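Local coordinates for protein 3-Hydroxyacyl-CoA dehydrogenase (Ralstonia eutropha H16, PDB 4PZD) that probably catalyses the NAD+-dependent interconversion of (3S)-3-hydroxyacyl-CoA and 3-ketoacyl-CoA, and binds NAD+ in a Rossmann-type domain, at residues V30-S35 with T75-L80; R135-H140 with D161-A166; L193-N198 with P254-A259. One frame throughout, in Å; residues are numbered along the deposited sequence.

Interaction 1: residues V30-S35 with T75-L80; sequences VMVDIS and TSYDDL. With NAD (nicotinamide-adenine-dinucleotide), chain J.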
loop_
_atom_site.group_PDB
_atom_site.type_symbol
_atom_site.label_atom_id
_atom_site.label_comp_id
_atom_site.label_asym_id
_atom_site.label_seq_id
_atom_site.Cartn_x
_atom_site.Cartn_y
_atom_site.Cartn_z
ATOM N N VAL A 30 35.846 -0.163 6.300
ATOM C CA VAL A 30 36.863 -0.355 5.267
ATOM C C VAL A 30 36.131 -0.527 3.933
ATOM O O VAL A 30 35.612 -1.607 3.618
ATOM C CB VAL A 30 37.758 -1.582 5.575
ATOM C CG1 VAL A 30 38.629 -1.967 4.385
ATOM C CG2 VAL A 30 38.627 -1.303 6.784
ATOM N N MET A 31 36.072 0.545 3.157
ATOM C CA MET A 31 35.307 0.523 1.932
ATOM C C MET A 31 36.214 0.255 0.748
ATOM O O MET A 31 37.138 1.014 0.502
ATOM C CB MET A 31 34.610 1.839 1.742
ATOM C CG MET A 31 33.357 1.704 0.923
ATOM S SD MET A 31 32.793 3.264 0.242
ATOM C CE MET A 31 33.368 4.484 1.415
ATOM N N VAL A 32 35.930 -0.812 0.012
ATOM C CA VAL A 32 36.773 -1.251 -1.096
ATOM C C VAL A 32 36.039 -1.093 -2.447
ATOM O O VAL A 32 34.889 -1.504 -2.580
ATOM C CB VAL A 32 37.198 -2.721 -0.867
ATOM C CG1 VAL A 32 38.094 -3.221 -1.987
ATOM C CG2 VAL A 32 37.913 -2.867 0.466
ATOM N N ASP A 33 36.682 -0.468 -3.437
ATOM C CA ASP A 33 36.180 -0.488 -4.832
ATOM C C ASP A 33 37.337 -0.824 -5.785
ATOM O O ASP A 33 38.380 -1.311 -5.327
ATOM C CB ASP A 33 35.478 0.832 -5.197
ATOM C CG ASP A 33 34.282 0.630 -6.114
ATOM O OD1 ASP A 33 34.381 -0.204 -7.036
ATOM O OD2 ASP A 33 33.248 1.304 -5.926
ATOM N N ILE A 34 37.176 -0.590 -7.090
ATOM C CA ILE A 34 38.185 -1.043 -8.087
ATOM C C ILE A 34 39.088 0.047 -8.641
ATOM O O ILE A 34 40.101 -0.252 -9.247
ATOM C CB ILE A 34 37.550 -1.791 -9.272
ATOM C CG1 ILE A 34 36.351 -0.996 -9.830
ATOM C CG2 ILE A 34 37.179 -3.211 -8.838
ATOM C CD1 ILE A 34 35.931 -1.366 -11.240
ATOM N N SER A 35 38.721 1.304 -8.452
ATOM C CA SER A 35 39.607 2.415 -8.781
ATOM C C SER A 35 39.831 3.230 -7.519
ATOM O O SER A 35 39.340 2.869 -6.443
ATOM C CB SER A 35 39.015 3.276 -9.918
ATOM O OG SER A 35 37.657 3.647 -9.694
ATOM N N THR A 75 41.508 0.152 -1.849
ATOM C CA THR A 75 41.354 -0.350 -3.211
ATOM C C THR A 75 41.952 -1.750 -3.332
ATOM O O THR A 75 41.702 -2.465 -4.304
ATOM C CB THR A 75 42.005 0.600 -4.253
ATOM O OG1 THR A 75 42.766 -0.161 -5.196
ATOM C CG2 THR A 75 42.949 1.610 -3.588
ATOM N N SER A 76 42.768 -2.126 -2.354
ATOM C CA SER A 76 43.209 -3.489 -2.221
ATOM C C SER A 76 42.235 -4.196 -1.309
ATOM O O SER A 76 41.559 -3.598 -0.460
ATOM C CB SER A 76 44.622 -3.568 -1.641
ATOM O OG SER A 76 45.039 -4.922 -1.503
ATOM N N TYR A 77 42.230 -5.499 -1.465
ATOM C CA TYR A 77 41.154 -6.328 -0.999
ATOM C C TYR A 77 41.573 -7.073 0.263
ATOM O O TYR A 77 40.718 -7.538 1.016
ATOM C CB TYR A 77 40.782 -7.236 -2.159
ATOM C CG TYR A 77 40.968 -6.484 -3.486
ATOM C CD1 TYR A 77 40.035 -5.534 -3.915
ATOM C CD2 TYR A 77 42.125 -6.664 -4.267
ATOM C CE1 TYR A 77 40.220 -4.835 -5.101
ATOM C CE2 TYR A 77 42.314 -5.966 -5.448
ATOM C CZ TYR A 77 41.361 -5.056 -5.859
ATOM O OH TYR A 77 41.552 -4.363 -7.027
ATOM N N ASP A 78 42.889 -7.131 0.511
ATOM C CA ASP A 78 43.449 -7.667 1.758
ATOM C C ASP A 78 43.174 -6.756 2.963
ATOM O O ASP A 78 43.430 -7.151 4.091
ATOM C CB ASP A 78 44.965 -7.899 1.632
ATOM C CG ASP A 78 45.319 -9.027 0.667
ATOM O OD1 ASP A 78 44.956 -10.189 0.945
ATOM O OD2 ASP A 78 45.985 -8.759 -0.360
ATOM N N ASP A 79 42.655 -5.545 2.741
ATOM C CA ASP A 79 42.338 -4.634 3.854
ATOM C C ASP A 79 41.219 -5.180 4.709
ATOM O O ASP A 79 41.033 -4.754 5.838
ATOM C CB ASP A 79 41.940 -3.255 3.342
ATOM C CG ASP A 79 43.052 -2.588 2.587
ATOM O OD1 ASP A 79 43.572 -3.226 1.659
ATOM O OD2 ASP A 79 43.407 -1.437 2.900
ATOM N N LEU A 80 40.485 -6.131 4.146
ATOM C CA LEU A 80 39.336 -6.746 4.792
ATOM C C LEU A 80 39.692 -7.872 5.787
ATOM O O LEU A 80 38.788 -8.485 6.362
ATOM C CB LEU A 80 38.376 -7.288 3.722
ATOM C CG LEU A 80 37.941 -6.338 2.597
ATOM C CD1 LEU A 80 37.218 -7.113 1.509
ATOM C CD2 LEU A 80 37.058 -5.225 3.125
HETATM P PA NAD J . 25.976 2.062 -8.126
HETATM O O1A NAD J . 25.848 2.090 -9.630
HETATM O O2A NAD J . 25.610 3.304 -7.344
HETATM O O5B NAD J . 27.506 1.673 -7.793
HETATM C C5B NAD J . 28.000 0.331 -7.873
HETATM C C4B NAD J . 29.406 0.279 -7.280
HETATM O O4B NAD J . 29.853 -1.085 -7.171
HETATM C C3B NAD J . 30.414 1.051 -8.149
HETATM O O3B NAD J . 31.112 2.081 -7.410
HETATM C C2B NAD J . 31.341 -0.037 -8.679
HETATM O O2B NAD J . 32.692 0.405 -8.907
HETATM C C1B NAD J . 31.225 -1.135 -7.613
HETATM N N9A NAD J . 31.737 -2.449 -8.137
HETATM C C8A NAD J . 31.402 -3.095 -9.287
HETATM N N7A NAD J . 32.129 -4.246 -9.411
HETATM C C5A NAD J . 32.947 -4.347 -8.344
HETATM C C6A NAD J . 33.976 -5.314 -7.840
HETATM N N6A NAD J . 34.274 -6.446 -8.547
HETATM N N1A NAD J . 34.606 -5.030 -6.655
HETATM C C2A NAD J . 34.316 -3.907 -5.951
HETATM N N3A NAD J . 33.388 -3.000 -6.357
HETATM C C4A NAD J . 32.689 -3.159 -7.514
HETATM O O3 NAD J . 25.156 0.777 -7.577
HETATM P PN NAD J . 24.431 0.622 -6.137
HETATM O O1N NAD J . 23.143 1.417 -6.163
HETATM O O2N NAD J . 25.440 0.857 -5.029
HETATM O O5D NAD J . 24.012 -0.944 -6.181
HETATM C C5D NAD J . 24.773 -1.958 -5.535
HETATM C C4D NAD J . 23.953 -3.232 -5.334
HETATM O O4D NAD J . 23.067 -3.138 -4.209
HETATM C C3D NAD J . 23.041 -3.583 -6.490
HETATM O O3D NAD J . 23.739 -4.242 -7.536
HETATM C C2D NAD J . 22.033 -4.469 -5.800
HETATM O O2D NAD J . 22.594 -5.769 -5.603
HETATM C C1D NAD J . 21.834 -3.848 -4.445
HETATM N N1N NAD J . 20.605 -3.004 -4.417
HETATM C C2N NAD J . 20.490 -1.917 -5.216
HETATM C C3N NAD J . 19.354 -1.101 -5.210
HETATM C C7N NAD J . 19.312 0.105 -6.126
HETATM O O7N NAD J . 18.354 0.288 -6.854
HETATM N N7N NAD J . 20.332 0.969 -6.134
HETATM C C4N NAD J . 18.300 -1.428 -4.345
HETATM C C5N NAD J . 18.426 -2.543 -3.526
HETATM C C6N NAD J . 19.587 -3.321 -3.583
#

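Interaction 2: residues R135-H140 with D161-A166; sequences RFIGMH and DTTHAA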
loop_
_atom_site.group_PDB
_atom_site.type_symbol
_atom_site.label_atom_id
_atom_site.label_comp_id
_atom_site.label_asym_id
_atom_site.label_seq_id
_atom_site.Cartn_x
_atom_site.Cartn_y
_atom_site.Cartn_z
ATOM N N ARG A 135 28.026 -18.922 7.909
ATOM C CA ARG A 135 28.498 -17.560 8.213
ATOM C C ARG A 135 27.998 -16.512 7.207
ATOM O O ARG A 135 28.411 -15.361 7.280
ATOM C CB ARG A 135 30.036 -17.548 8.268
ATOM C CG ARG A 135 30.612 -18.204 9.515
ATOM C CD ARG A 135 30.633 -17.218 10.669
ATOM N NE ARG A 135 29.881 -17.689 11.831
ATOM C CZ ARG A 135 29.578 -16.942 12.895
ATOM N NH1 ARG A 135 29.966 -15.666 12.979
ATOM N NH2 ARG A 135 28.879 -17.481 13.885
ATOM N N PHE A 136 27.110 -16.918 6.288
ATOM C CA PHE A 136 26.562 -16.039 5.257
ATOM C C PHE A 136 25.117 -15.628 5.518
ATOM O O PHE A 136 24.300 -16.442 5.921
ATOM C CB PHE A 136 26.639 -16.739 3.906
ATOM C CG PHE A 136 26.324 -15.844 2.751
ATOM C CD1 PHE A 136 27.288 -15.045 2.212
ATOM C CD2 PHE A 136 25.058 -15.803 2.219
ATOM C CE1 PHE A 136 26.997 -14.211 1.159
ATOM C CE2 PHE A 136 24.756 -14.973 1.167
ATOM C CZ PHE A 136 25.727 -14.173 0.637
ATOM N N ILE A 137 24.793 -14.379 5.211
ATOM C CA ILE A 137 23.444 -13.882 5.363
ATOM C C ILE A 137 23.125 -12.743 4.368
ATOM O O ILE A 137 24.009 -11.997 3.933
ATOM C CB ILE A 137 23.249 -13.364 6.798
ATOM C CG1 ILE A 137 21.772 -13.065 7.080
ATOM C CG2 ILE A 137 24.086 -12.105 7.031
ATOM C CD1 ILE A 137 21.471 -12.772 8.535
ATOM N N GLY A 138 21.843 -12.610 4.034
ATOM C CA GLY A 138 21.375 -11.570 3.149
ATOM C C GLY A 138 21.033 -10.297 3.884
ATOM O O GLY A 138 20.437 -10.296 4.952
ATOM N N MET A 139 21.401 -9.187 3.296
ATOM C CA MET A 139 20.841 -7.938 3.718
ATOM C C MET A 139 20.178 -7.301 2.510
ATOM O O MET A 139 20.508 -7.606 1.365
ATOM C CB MET A 139 21.934 -7.069 4.301
ATOM C CG MET A 139 22.622 -7.780 5.454
ATOM S SD MET A 139 23.990 -6.883 6.197
ATOM C CE MET A 139 23.161 -5.876 7.426
ATOM N N HIS A 140 19.194 -6.466 2.773
ATOM C CA HIS A 140 18.617 -5.631 1.762
ATOM C C HIS A 140 18.366 -4.290 2.484
ATOM O O HIS A 140 17.560 -4.212 3.417
ATOM C CB HIS A 140 17.383 -6.341 1.182
ATOM C CG HIS A 140 16.493 -5.481 0.333
ATOM N ND1 HIS A 140 16.962 -4.659 -0.670
ATOM C CD2 HIS A 140 15.148 -5.338 0.332
ATOM C CE1 HIS A 140 15.947 -4.023 -1.227
ATOM N NE2 HIS A 140 14.835 -4.426 -0.643
ATOM N N ASP A 161 22.016 -19.359 13.605
ATOM C CA ASP A 161 21.419 -18.423 14.557
ATOM C C ASP A 161 22.386 -17.353 15.053
ATOM O O ASP A 161 21.981 -16.202 15.292
ATOM C CB ASP A 161 20.814 -19.185 15.743
ATOM C CG ASP A 161 19.587 -20.013 15.343
ATOM O OD1 ASP A 161 18.699 -19.506 14.600
ATOM O OD2 ASP A 161 19.516 -21.179 15.776
ATOM N N THR A 162 23.656 -17.731 15.210
ATOM C CA THR A 162 24.680 -16.818 15.717
ATOM C C THR A 162 24.970 -15.742 14.685
ATOM O O THR A 162 25.025 -14.551 15.031
ATOM C CB THR A 162 26.002 -17.547 16.014
ATOM O OG1 THR A 162 25.736 -18.854 16.531
ATOM C CG2 THR A 162 26.840 -16.763 16.994
ATOM N N THR A 163 25.189 -16.174 13.432
ATOM C CA THR A 163 25.352 -15.253 12.326
ATOM C C THR A 163 24.173 -14.303 12.344
ATOM O O THR A 163 24.337 -13.081 12.178
ATOM C CB THR A 163 25.402 -15.942 10.947
ATOM O OG1 THR A 163 26.497 -16.875 10.867
ATOM C CG2 THR A 163 25.537 -14.884 9.837
ATOM N N HIS A 164 22.983 -14.851 12.566
ATOM C CA HIS A 164 21.772 -14.028 12.553
ATOM C C HIS A 164 21.760 -12.990 13.675
ATOM O O HIS A 164 21.625 -11.795 13.411
ATOM C CB HIS A 164 20.529 -14.912 12.556
ATOM C CG HIS A 164 19.285 -14.216 12.998
ATOM N ND1 HIS A 164 18.787 -13.105 12.357
ATOM C CD2 HIS A 164 18.420 -14.492 14.009
ATOM C CE1 HIS A 164 17.682 -12.710 12.971
ATOM N NE2 HIS A 164 17.436 -13.535 13.972
ATOM N N ALA A 165 21.952 -13.412 14.915
ATOM C CA ALA A 165 21.844 -12.464 16.036
ATOM C C ALA A 165 22.869 -11.309 15.925
ATOM O O ALA A 165 22.527 -10.133 16.151
ATOM C CB ALA A 165 21.964 -13.196 17.363
ATOM N N ALA A 166 24.103 -11.643 15.540
ATOM C CA ALA A 166 25.190 -10.644 15.313
ATOM C C ALA A 166 24.797 -9.569 14.353
ATOM O O ALA A 166 24.900 -8.388 14.658
ATOM C CB ALA A 166 26.433 -11.313 14.771
#

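Interaction 3: residues L193-N198 with P254-A259; sequences LCPMIN and PKYRPA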
loop_
_atom_site.group_PDB
_atom_site.type_symbol
_atom_site.label_atom_id
_atom_site.label_comp_id
_atom_site.label_asym_id
_atom_site.label_seq_id
_atom_site.Cartn_x
_atom_site.Cartn_y
_atom_site.Cartn_z
ATOM N N LEU A 193 4.467 -5.561 -1.957
ATOM C CA LEU A 193 4.306 -4.304 -2.640
ATOM C C LEU A 193 4.227 -4.544 -4.144
ATOM O O LEU A 193 3.301 -4.078 -4.792
ATOM C CB LEU A 193 5.460 -3.365 -2.300
ATOM C CG LEU A 193 5.390 -1.994 -2.999
ATOM C CD1 LEU A 193 4.317 -1.141 -2.371
ATOM C CD2 LEU A 193 6.722 -1.256 -2.973
ATOM N N CYS A 194 5.158 -5.290 -4.719
ATOM C CA CYS A 194 5.269 -5.216 -6.190
ATOM C C CYS A 194 4.088 -5.814 -6.934
ATOM O O CYS A 194 3.699 -5.287 -7.960
ATOM C CB CYS A 194 6.609 -5.746 -6.706
ATOM S SG CYS A 194 8.042 -4.745 -6.194
ATOM N N PRO A 195 3.490 -6.896 -6.405
ATOM C CA PRO A 195 2.259 -7.376 -7.096
ATOM C C PRO A 195 1.066 -6.413 -6.983
ATOM O O PRO A 195 0.133 -6.467 -7.773
ATOM C CB PRO A 195 1.989 -8.743 -6.452
ATOM C CG PRO A 195 3.354 -9.207 -6.029
ATOM C CD PRO A 195 4.112 -7.963 -5.602
ATOM N N MET A 196 1.118 -5.513 -6.024
ATOM C CA MET A 196 0.107 -4.478 -5.943
ATOM C C MET A 196 0.310 -3.457 -7.060
ATOM O O MET A 196 -0.637 -3.100 -7.747
ATOM C CB MET A 196 0.197 -3.799 -4.602
ATOM C CG MET A 196 -1.041 -3.033 -4.242
ATOM S SD MET A 196 -0.546 -1.734 -3.132
ATOM C CE MET A 196 0.004 -0.587 -4.396
ATOM N N ILE A 197 1.552 -3.007 -7.249
ATOM C CA ILE A 197 1.852 -2.140 -8.360
ATOM C C ILE A 197 1.314 -2.842 -9.647
ATOM O O ILE A 197 0.525 -2.267 -10.433
ATOM C CB ILE A 197 3.368 -1.860 -8.515
ATOM C CG1 ILE A 197 4.072 -1.442 -7.198
ATOM C CG2 ILE A 197 3.588 -0.830 -9.601
ATOM C CD1 ILE A 197 3.394 -0.334 -6.442
ATOM N N ASN A 198 1.714 -4.093 -9.827
ATOM C CA ASN A 198 1.247 -4.902 -10.953
ATOM C C ASN A 198 -0.269 -4.919 -11.137
ATOM O O ASN A 198 -0.770 -4.836 -12.255
ATOM C CB ASN A 198 1.739 -6.340 -10.817
ATOM C CG ASN A 198 1.805 -7.052 -12.146
ATOM O OD1 ASN A 198 1.268 -8.117 -12.311
ATOM N ND2 ASN A 198 2.493 -6.461 -13.091
ATOM N N PRO A 254 1.505 -18.497 -12.442
ATOM C CA PRO A 254 0.918 -17.364 -13.148
ATOM C C PRO A 254 0.160 -16.381 -12.292
ATOM O O PRO A 254 -0.234 -15.305 -12.778
ATOM C CB PRO A 254 -0.058 -18.022 -14.136
ATOM C CG PRO A 254 -0.379 -19.316 -13.523
ATOM C CD PRO A 254 0.942 -19.763 -12.941
ATOM N N LYS A 255 -0.085 -16.732 -11.042
ATOM C CA LYS A 255 -0.662 -15.769 -10.117
ATOM C C LYS A 255 0.117 -14.429 -10.220
ATOM O O LYS A 255 -0.464 -13.360 -10.166
ATOM C CB LYS A 255 -0.618 -16.319 -8.701
ATOM C CG LYS A 255 -0.877 -15.228 -7.696
ATOM C CD LYS A 255 -1.135 -15.746 -6.307
ATOM C CE LYS A 255 -1.344 -14.530 -5.413
ATOM N NZ LYS A 255 -1.059 -14.784 -3.983
ATOM N N TYR A 256 1.434 -14.526 -10.414
ATOM C CA TYR A 256 2.325 -13.375 -10.603
ATOM C C TYR A 256 2.632 -13.011 -12.082
ATOM O O TYR A 256 3.674 -12.479 -12.352
ATOM C CB TYR A 256 3.633 -13.652 -9.837
ATOM C CG TYR A 256 3.367 -14.121 -8.393
ATOM C CD1 TYR A 256 3.239 -13.193 -7.375
ATOM C CD2 TYR A 256 3.219 -15.482 -8.068
ATOM C CE1 TYR A 256 2.980 -13.579 -6.072
ATOM C CE2 TYR A 256 2.961 -15.890 -6.773
ATOM C CZ TYR A 256 2.840 -14.911 -5.770
ATOM O OH TYR A 256 2.541 -15.205 -4.473
ATOM N N ARG A 257 1.752 -13.327 -13.039
ATOM C CA ARG A 257 1.871 -12.803 -14.414
ATOM C C ARG A 257 2.260 -11.356 -14.349
ATOM O O ARG A 257 1.556 -10.563 -13.726
ATOM C CB ARG A 257 0.484 -12.718 -15.063
ATOM C CG ARG A 257 0.057 -13.841 -15.962
ATOM C CD ARG A 257 -1.468 -13.724 -16.183
ATOM N NE ARG A 257 -2.122 -14.283 -15.018
ATOM C CZ ARG A 257 -3.419 -14.386 -14.825
ATOM N NH1 ARG A 257 -4.260 -13.944 -15.722
ATOM N NH2 ARG A 257 -3.866 -14.944 -13.705
ATOM N N PRO A 258 3.314 -10.963 -15.031
ATOM C CA PRO A 258 3.372 -9.512 -15.239
ATOM C C PRO A 258 2.159 -8.978 -16.002
ATOM O O PRO A 258 1.699 -9.626 -16.927
ATOM C CB PRO A 258 4.634 -9.318 -16.080
ATOM C CG PRO A 258 5.441 -10.527 -15.835
ATOM C CD PRO A 258 4.596 -11.626 -15.271
ATOM N N ALA A 259 1.648 -7.818 -15.598
ATOM C CA ALA A 259 0.639 -7.060 -16.371
ATOM C C ALA A 259 1.131 -6.764 -17.779
ATOM O O ALA A 259 2.316 -6.429 -17.968
ATOM C CB ALA A 259 0.312 -5.733 -15.681
#

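Interaction 1: residues V30-S35 with T75-L80
V32 spreads its two methyls over the loop 75-80: CG1 lies 3.6 Å from Y77 CD1, and CG2 lies 3.7 Å from L80 CD2. The contact belongs to the Rossmann-type NAD-binding domain, where strand 28-32 runs parallel to edge strand 71-74 in the sheet and the loop leaving that edge folds back across the strand end. With CG1 anti to the backbone N (chi1 -179°), V32 reaches the tyrosine at about a right angle to its side chain. Two residues earlier on the same side of the strand, V30 repeats the pattern: its CG1 stands 3.7 Å from D79 CB and 3.8 Å from L80 CD2. L80 CD2 thus touches both valines; the side-chain contacts are largely apolar, and no hydrogen bond crosses between the segments. L80 also packs on V9 of the neighbouring strand 5-9, while Y77 rests on Q103 of helix 94-107.

M31, the residue between the valines, turns the other way, onto I8 and A11. Past the strand end, D33 also points away from the loop and grips the adenosine ribose of NAD with both carboxylate oxygens, the arrangement characteristic of the acidic residue that closes the second strand of NAD-dependent Rossmann folds. OD2 also accepts the amide of A11, in the glycine-rich loop, and OD1 receives I34 N on its anti side. From the ribose, O2B donates to D33 OD1 at 2.6 Å and O3B to D33 OD2 at 2.7 Å.

Interaction 2: residues R135-H140 with D161-A166
R135 sets its CG beside the backbone N (chi1 -74°) and then bends at chi2 and chi3, so that a side chain starting away from helix 161-173 swings back to it. T163, with OG1 also beside its own backbone N (chi1 -60°), lays that hydroxyl over one guanidinium face, 3.5 Å above the plane and offset toward the rim. R135 NE is 3.6 Å from T163 OG1, but this is packing: the hydroxyl is hydrogen-bonded to D134 O, which ties the first turn of the helix to the residue just ahead of the strand segment. T162 meets the end of the arginine, its CB 3.6 Å from R135 NH2 and its CG2 at the guanidinium edge.

Farther along the strand the contact becomes apolar. T163 CG2 sits 4.1 Å from I137 CB, and I137 CD1 comes within 4.2 Å of H164 CA; I137 also reaches V167 one turn on. F136 points to the other side of the sheet, against helix 123-127.

The axes of strand 136-140 and helix 161-166 approach to 8.7 Å, their directions 38° apart. Strand 136-141 also carries H140, predicted to be important for catalysis, which touches NAD. The helix covers one face of the sheet, the alpha/beta layering of a Rossmann-type domain.

Interaction 3: residues L193-N198 with P254-A259
N198 of helix 189-205 meets the loop 254-259 at R257 and A259, where the end of its side chain lies against the backbone of R257 to A259. N198 CG lies 3.5 Å from A259 N and 3.9 Å from R257 O, so the polar end of the side chain faces the loop backbone just ahead of helix 260-268. With CG anti to the backbone N (chi1 -156°), the amide projects across to the loop. A259 CB lies 3.7 Å from the backbone oxygen N198 O. One turn earlier on the helix, P195 CG approaches the edge of the Y256 ring, near its plane, 4.2 Å from CD1.

The loop has its own brace. P254 O accepts both R257 N, at 2.8 Å, and R257 NE, at 3.1 Å. The two donors come from opposite faces of the carbonyl plane, and the N-H of NE points almost straight at the oxygen (178°), holding the arginine stem against the short 3-10 segment 254-255.

Farther out, A259 touches F201 and C202 on the next turn of helix 189-205, and the Y256 ring meets that of F251. Y256 OH is hydrogen-bonded to R191 and to E199 of the second subunit; the carboxylate of that E199 forms a salt bridge with K255, and R257 pairs with D253 of the second subunit. A259 occupies the N-cap position of helix 260-268. The contact docks the loop joining helices 237-251 and 260-268 onto helix 189-205 in the helical C-terminal domain, at the dimer interface characteristic of 3-hydroxyacyl-CoA dehydrogenases.

How the interactions relate
Interactions 1 and 2 lie in the NAD-binding domain and reach the same sheet, their centres 22 Å apart and their nearest atoms about 12 Å apart. D33 of interaction 1 binds the adenosine ribose, and the strand of interaction 2 carries H140, which touches the same NAD, although the two contacts do not touch each other. Interaction 3 belongs to the C-terminal domain, away from the annotated sites, and faces the second subunit. Its centre is 29 Å from that of interaction 2 and 39 Å from that of interaction 1, on the opposite side of the chain's centre from interaction 1. Along the sequence the three follow in series.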